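Local coordinates for lysozyme (Meretrix lusoria, PDB 4PJ2), which hydrolyses the beta-1,4 linkages of bacterial peptidoglycan, lysing Gram-positive cells, and also cleaves chitin, at residues A80-N94 against R98-L112. Residues are numbered along the deposited sequence; the frame is centred on the assembly and turned at random. Where two conformers were deposited one is given.
Sequences AGCPLRCEGFAREHN and RGCKKGSTIGYWNRL
The carbonyl oxygen of K102 is gripped from opposite faces of its plane, by R91 NH2 at 2.9 Å and by the backbone N of T105. R91 also sends NE to T105 OG1 (2.8 Å) in a nearly straight bond, 174° at the hydrogen; both acceptors lie in the guanidinium plane, and the two bonds together hold its rotation. A bend at chi3 (64°) turns the group toward the 99-105 loop, where C100 O lies over one face and I106 CG1 over the other. Arginine suits the place because its flat end directs several N-H groups at acceptors in one plane, tying helix 86-95 to the turns leading into helix 106-112. The next residue, E92, bends at chi2 and takes the N-H of C100 on the anti lone pair of OE2, 3.0 Å away. Beside it the C82–C100 disulfide locks the same loop covalently, and G99 brings its CA to 3.3 Å from R91 O, where a side chain would clash.

The axes of segments 86-94 and 106-112 cross at 126°. W109 is a knob among C86, E87, A90 and R91; E87 CA makes a CH-pi contact over its six-membered ring, 3.4 Å from the centroid, and the short side chain of A90 lets W109, Y108 and L112 pack against its CB. The N94 amide stacks on Y108, planes 10° apart, with CB over the ring centre; its polar atoms bond Y89 and S86 of the bound Putative exported protein chain. Y108 OH in turn bonds E18, the predicted proton donor, consistent with a second-shell role for the N94 stack.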
loop_
_atom_site.group_PDB
_atom_site.type_symbol
_atom_site.label_atom_id
_atom_site.label_comp_id
_atom_site.label_asym_id
_atom_site.label_seq_id
_atom_site.Cartn_x
_atom_site.Cartn_y
_atom_site.Cartn_z
ATOM N N ALA D 80 13.720 -1.229 8.056
ATOM C CA ALA D 80 12.767 -0.176 8.398
ATOM C C ALA D 80 13.047 0.407 9.792
ATOM O O ALA D 80 12.394 1.373 10.193
ATOM C CB ALA D 80 11.347 -0.719 8.350
ATOM N N GLY D 81 13.982 -0.181 10.537
ATOM C CA GLY D 81 14.250 0.230 11.910
ATOM C C GLY D 81 13.325 -0.403 12.934
ATOM O O GLY D 81 13.196 0.079 14.052
ATOM N N CYS D 82 12.691 -1.499 12.544
ATOM C CA CYS D 82 11.745 -2.155 13.437
ATOM C C CYS D 82 12.439 -2.932 14.521
ATOM O O CYS D 82 13.496 -3.506 14.313
ATOM C CB CYS D 82 10.847 -3.145 12.705
ATOM S SG CYS D 82 9.898 -2.471 11.370
ATOM N N PRO D 83 11.815 -2.951 15.712
ATOM C CA PRO D 83 12.313 -3.878 16.727
ATOM C C PRO D 83 12.076 -5.304 16.240
ATOM O O PRO D 83 11.003 -5.597 15.702
ATOM C CB PRO D 83 11.477 -3.539 17.964
ATOM C CG PRO D 83 10.320 -2.823 17.475
ATOM C CD PRO D 83 10.654 -2.176 16.183
ATOM N N LEU D 84 13.076 -6.173 16.367
ATOM C CA LEU D 84 12.954 -7.540 15.850
ATOM C C LEU D 84 12.328 -8.458 16.883
ATOM O O LEU D 84 12.957 -9.363 17.446
ATOM C CB LEU D 84 14.312 -8.057 15.359
ATOM C CG LEU D 84 14.956 -7.167 14.298
ATOM C CD1 LEU D 84 16.318 -7.718 13.900
ATOM C CD2 LEU D 84 14.055 -7.020 13.083
ATOM N N ARG D 85 11.059 -8.178 17.130
ATOM C CA ARG D 85 10.210 -8.972 17.993
ATOM C C ARG D 85 8.793 -8.702 17.531
ATOM O O ARG D 85 8.570 -7.924 16.597
ATOM C CB ARG D 85 10.386 -8.583 19.448
ATOM C CG ARG D 85 10.269 -7.102 19.748
ATOM C CD ARG D 85 10.397 -6.894 21.240
ATOM N NE ARG D 85 10.683 -5.514 21.609
ATOM C CZ ARG D 85 11.112 -5.154 22.816
ATOM N NH1 ARG D 85 11.306 -6.072 23.757
ATOM N NH2 ARG D 85 11.350 -3.879 23.088
ATOM N N CYS D 86 7.820 -9.317 18.200
ATOM C CA CYS D 86 6.473 -9.323 17.668
ATOM C C CYS D 86 5.877 -7.930 17.505
ATOM O O CYS D 86 5.171 -7.702 16.527
ATOM C CB CYS D 86 5.567 -10.220 18.516
ATOM S SG CYS D 86 4.117 -10.808 17.578
ATOM N N GLU D 87 6.178 -6.988 18.398
ATOM C CA GLU D 87 5.639 -5.639 18.241
ATOM C C GLU D 87 5.990 -5.126 16.847
ATOM O O GLU D 87 5.141 -4.577 16.149
ATOM C CB GLU D 87 6.153 -4.643 19.290
ATOM C CG GLU D 87 5.604 -3.224 19.017
ATOM C CD GLU D 87 6.198 -2.128 19.878
ATOM O OE1 GLU D 87 7.202 -2.372 20.577
ATOM O OE2 GLU D 87 5.654 -0.999 19.831
ATOM N N GLY D 88 7.242 -5.315 16.438
ATOM C CA GLY D 88 7.682 -4.894 15.122
ATOM C C GLY D 88 7.048 -5.707 14.011
ATOM O O GLY D 88 6.484 -5.155 13.056
ATOM N N PHE D 89 7.125 -7.026 14.130
ATOM C CA PHE D 89 6.671 -7.900 13.053
ATOM C C PHE D 89 5.162 -7.794 12.831
ATOM O O PHE D 89 4.700 -7.793 11.697
ATOM C CB PHE D 89 7.049 -9.355 13.315
ATOM C CG PHE D 89 8.543 -9.602 13.449
ATOM C CD1 PHE D 89 9.028 -10.388 14.488
ATOM C CD2 PHE D 89 9.456 -9.088 12.525
ATOM C CE1 PHE D 89 10.392 -10.634 14.619
ATOM C CE2 PHE D 89 10.836 -9.343 12.660
ATOM C CZ PHE D 89 11.289 -10.115 13.703
ATOM N N ALA D 90 4.387 -7.770 13.920
ATOM C CA ALA D 90 2.939 -7.587 13.804
ATOM C C ALA D 90 2.599 -6.285 13.081
ATOM O O ALA D 90 1.696 -6.250 12.232
ATOM C CB ALA D 90 2.280 -7.635 15.204
ATOM N N ARG D 91 3.268 -5.206 13.462
ATOM C CA ARG D 91 2.995 -3.906 12.853
ATOM C C ARG D 91 3.428 -3.841 11.369
ATOM O O ARG D 91 2.768 -3.196 10.573
ATOM C CB ARG D 91 3.592 -2.763 13.682
ATOM C CG ARG D 91 2.920 -2.622 15.060
ATOM C CD ARG D 91 3.508 -1.507 15.909
ATOM N NE ARG D 91 3.308 -0.182 15.334
ATOM C CZ ARG D 91 3.927 0.920 15.743
ATOM N NH1 ARG D 91 4.809 0.871 16.741
ATOM N NH2 ARG D 91 3.684 2.071 15.131
ATOM N N GLU D 92 4.502 -4.542 11.004
ATOM C CA GLU D 92 4.864 -4.701 9.590
ATOM C C GLU D 92 3.808 -5.494 8.850
ATOM O O GLU D 92 3.430 -5.181 7.744
ATOM C CB GLU D 92 6.203 -5.439 9.456
ATOM C CG GLU D 92 7.404 -4.691 10.006
ATOM C CD GLU D 92 7.779 -3.526 9.162
ATOM O OE1 GLU D 92 8.615 -3.730 8.246
ATOM O OE2 GLU D 92 7.296 -2.419 9.426
ATOM N N HIS D 93 3.322 -6.541 9.500
ATOM C CA HIS D 93 2.338 -7.361 8.846
ATOM C C HIS D 93 1.060 -6.584 8.533
ATOM O O HIS D 93 0.510 -6.716 7.455
ATOM C CB HIS D 93 1.993 -8.562 9.696
ATOM C CG HIS D 93 1.175 -9.534 8.944
ATOM N ND1 HIS D 93 1.688 -10.273 7.904
ATOM C CD2 HIS D 93 -0.147 -9.835 9.003
ATOM C CE1 HIS D 93 0.733 -11.009 7.373
ATOM N NE2 HIS D 93 -0.391 -10.761 8.024
ATOM N N ASN D 94 0.648 -5.748 9.478
ATOM C CA ASN D 94 -0.572 -4.962 9.334
ATOM C C ASN D 94 -0.379 -3.734 8.450
ATOM O O ASN D 94 -1.297 -3.332 7.752
ATOM C CB ASN D 94 -1.042 -4.531 10.729
ATOM C CG ASN D 94 -2.360 -3.778 10.699
ATOM O OD1 ASN D 94 -2.454 -2.666 11.203
ATOM N ND2 ASN D 94 -3.361 -4.374 10.091
ATOM N N ARG D 98 7.004 -0.288 6.338
ATOM C CA ARG D 98 7.279 0.673 7.399
ATOM C C ARG D 98 6.155 0.700 8.434
ATOM O O ARG D 98 6.030 1.661 9.189
ATOM C CB ARG D 98 7.460 2.073 6.819
ATOM C CG ARG D 98 8.645 2.200 5.883
ATOM C CD ARG D 98 9.045 3.651 5.689
ATOM N NE ARG D 98 9.577 4.263 6.914
ATOM C CZ ARG D 98 8.921 5.132 7.686
ATOM N NH1 ARG D 98 7.686 5.519 7.387
ATOM N NH2 ARG D 98 9.509 5.622 8.771
ATOM N N GLY D 99 5.345 -0.354 8.478
ATOM C CA GLY D 99 4.221 -0.414 9.404
ATOM C C GLY D 99 4.609 -0.165 10.848
ATOM O O GLY D 99 3.871 0.469 11.605
ATOM N N CYS D 100 5.769 -0.662 11.253
ATOM C CA CYS D 100 6.238 -0.490 12.618
ATOM C C CYS D 100 6.557 0.966 12.971
ATOM O O CYS D 100 6.796 1.281 14.132
ATOM C CB CYS D 100 7.464 -1.374 12.856
ATOM S SG CYS D 100 8.945 -0.791 12.037
ATOM N N LYS D 101 6.552 1.850 11.975
ATOM C CA LYS D 101 6.788 3.278 12.204
ATOM C C LYS D 101 5.543 4.139 11.998
ATOM O O LYS D 101 5.622 5.360 12.087
ATOM C CB LYS D 101 7.900 3.779 11.285
ATOM C CG LYS D 101 9.220 3.055 11.457
ATOM C CD LYS D 101 9.744 3.169 12.873
ATOM C CE LYS D 101 11.102 2.517 12.999
ATOM N NZ LYS D 101 11.568 2.517 14.410
ATOM N N LYS D 102 4.405 3.513 11.719
ATOM C CA LYS D 102 3.178 4.245 11.397
ATOM C C LYS D 102 2.143 4.111 12.489
ATOM O O LYS D 102 1.911 3.027 13.014
ATOM C CB LYS D 102 2.640 3.751 10.065
ATOM C CG LYS D 102 3.601 4.126 8.972
ATOM C CD LYS D 102 3.214 3.641 7.627
ATOM C CE LYS D 102 4.210 4.189 6.626
ATOM N NZ LYS D 102 4.060 5.664 6.422
ATOM N N GLY D 103 1.528 5.236 12.832
ATOM C CA GLY D 103 0.541 5.260 13.884
ATOM C C GLY D 103 -0.653 4.397 13.565
ATOM O O GLY D 103 -1.350 3.945 14.468
ATOM N N SER D 104 -0.878 4.156 12.280
ATOM C CA SER D 104 -2.036 3.391 11.834
ATOM C C SER D 104 -2.055 1.956 12.325
ATOM O O SER D 104 -3.098 1.318 12.307
ATOM C CB SER D 104 -2.117 3.368 10.310
ATOM O OG SER D 104 -0.932 2.771 9.793
ATOM N N THR D 105 -0.911 1.422 12.746
ATOM C CA THR D 105 -0.804 0.043 13.200
ATOM C C THR D 105 -0.724 -0.091 14.737
ATOM O O THR D 105 -0.586 -1.189 15.239
ATOM C CB THR D 105 0.462 -0.627 12.608
ATOM O OG1 THR D 105 1.613 0.076 13.085
ATOM C CG2 THR D 105 0.418 -0.620 11.077
ATOM N N ILE D 106 -0.736 1.034 15.455
ATOM C CA ILE D 106 -0.624 1.011 16.924
ATOM C C ILE D 106 -1.810 0.307 17.566
ATOM O O ILE D 106 -1.621 -0.499 18.462
ATOM C CB ILE D 106 -0.476 2.431 17.519
ATOM C CG1 ILE D 106 0.896 3.002 17.160
ATOM C CG2 ILE D 106 -0.668 2.422 19.058
ATOM C CD1 ILE D 106 1.065 4.458 17.527
ATOM N N GLY D 107 -3.025 0.617 17.113
ATOM C CA GLY D 107 -4.211 -0.034 17.643
ATOM C C GLY D 107 -4.169 -1.526 17.387
ATOM O O GLY D 107 -4.494 -2.322 18.270
ATOM N N TYR D 108 -3.713 -1.904 16.191
ATOM C CA TYR D 108 -3.593 -3.320 15.828
ATOM C C TYR D 108 -2.729 -4.063 16.855
ATOM O O TYR D 108 -3.110 -5.128 17.339
ATOM C CB TYR D 108 -2.958 -3.448 14.434
ATOM C CG TYR D 108 -2.737 -4.860 13.943
ATOM C CD1 TYR D 108 -1.545 -5.533 14.218
ATOM C CD2 TYR D 108 -3.663 -5.492 13.142
ATOM C CE1 TYR D 108 -1.322 -6.805 13.751
ATOM C CE2 TYR D 108 -3.448 -6.763 12.661
ATOM C CZ TYR D 108 -2.255 -7.417 12.969
ATOM O OH TYR D 108 -1.994 -8.673 12.479
ATOM N N TRP D 109 -1.560 -3.502 17.174
ATOM C CA TRP D 109 -0.653 -4.106 18.148
ATOM C C TRP D 109 -1.258 -4.117 19.562
ATOM O O TRP D 109 -1.143 -5.108 20.275
ATOM C CB TRP D 109 0.684 -3.362 18.146
ATOM C CG TRP D 109 1.605 -3.767 19.258
ATOM C CD1 TRP D 109 2.143 -2.948 20.200
ATOM C CD2 TRP D 109 2.115 -5.084 19.530
ATOM N NE1 TRP D 109 2.955 -3.666 21.047
ATOM C CE2 TRP D 109 2.950 -4.981 20.662
ATOM C CE3 TRP D 109 1.945 -6.338 18.928
ATOM C CZ2 TRP D 109 3.619 -6.082 21.203
ATOM C CZ3 TRP D 109 2.604 -7.426 19.471
ATOM C CH2 TRP D 109 3.423 -7.294 20.600
ATOM N N ASN D 110 -1.914 -3.020 19.959
ATOM C CA ASN D 110 -2.554 -2.936 21.266
ATOM C C ASN D 110 -3.620 -4.005 21.381
ATOM O O ASN D 110 -3.756 -4.646 22.429
ATOM C CB ASN D 110 -3.178 -1.551 21.461
ATOM C CG ASN D 110 -2.144 -0.486 21.783
ATOM O OD1 ASN D 110 -1.006 -0.799 22.125
ATOM N ND2 ASN D 110 -2.543 0.780 21.694
ATOM N N ARG D 111 -4.396 -4.185 20.326
ATOM C CA ARG D 111 -5.482 -5.148 20.338
ATOM C C ARG D 111 -4.974 -6.583 20.239
ATOM O O ARG D 111 -5.500 -7.468 20.935
ATOM C CB ARG D 111 -6.521 -4.838 19.246
ATOM C CG ARG D 111 -7.301 -3.544 19.452
ATOM C CD ARG D 111 -8.554 -3.496 18.571
ATOM N NE ARG D 111 -8.280 -3.923 17.200
ATOM C CZ ARG D 111 -7.758 -3.147 16.258
ATOM N NH1 ARG D 111 -7.447 -1.881 16.520
ATOM N NH2 ARG D 111 -7.554 -3.641 15.045
ATOM N N LEU D 112 -3.956 -6.820 19.414
ATOM C CA LEU D 112 -3.448 -8.175 19.251
ATOM C C LEU D 112 -3.026 -8.757 20.606
ATOM O O LEU D 112 -3.233 -9.934 20.879
ATOM C CB LEU D 112 -2.279 -8.190 18.254
ATOM C CG LEU D 112 -1.444 -9.475 18.139
ATOM C CD1 LEU D 112 -0.788 -9.522 16.756
ATOM C CD2 LEU D 112 -0.338 -9.581 19.191
#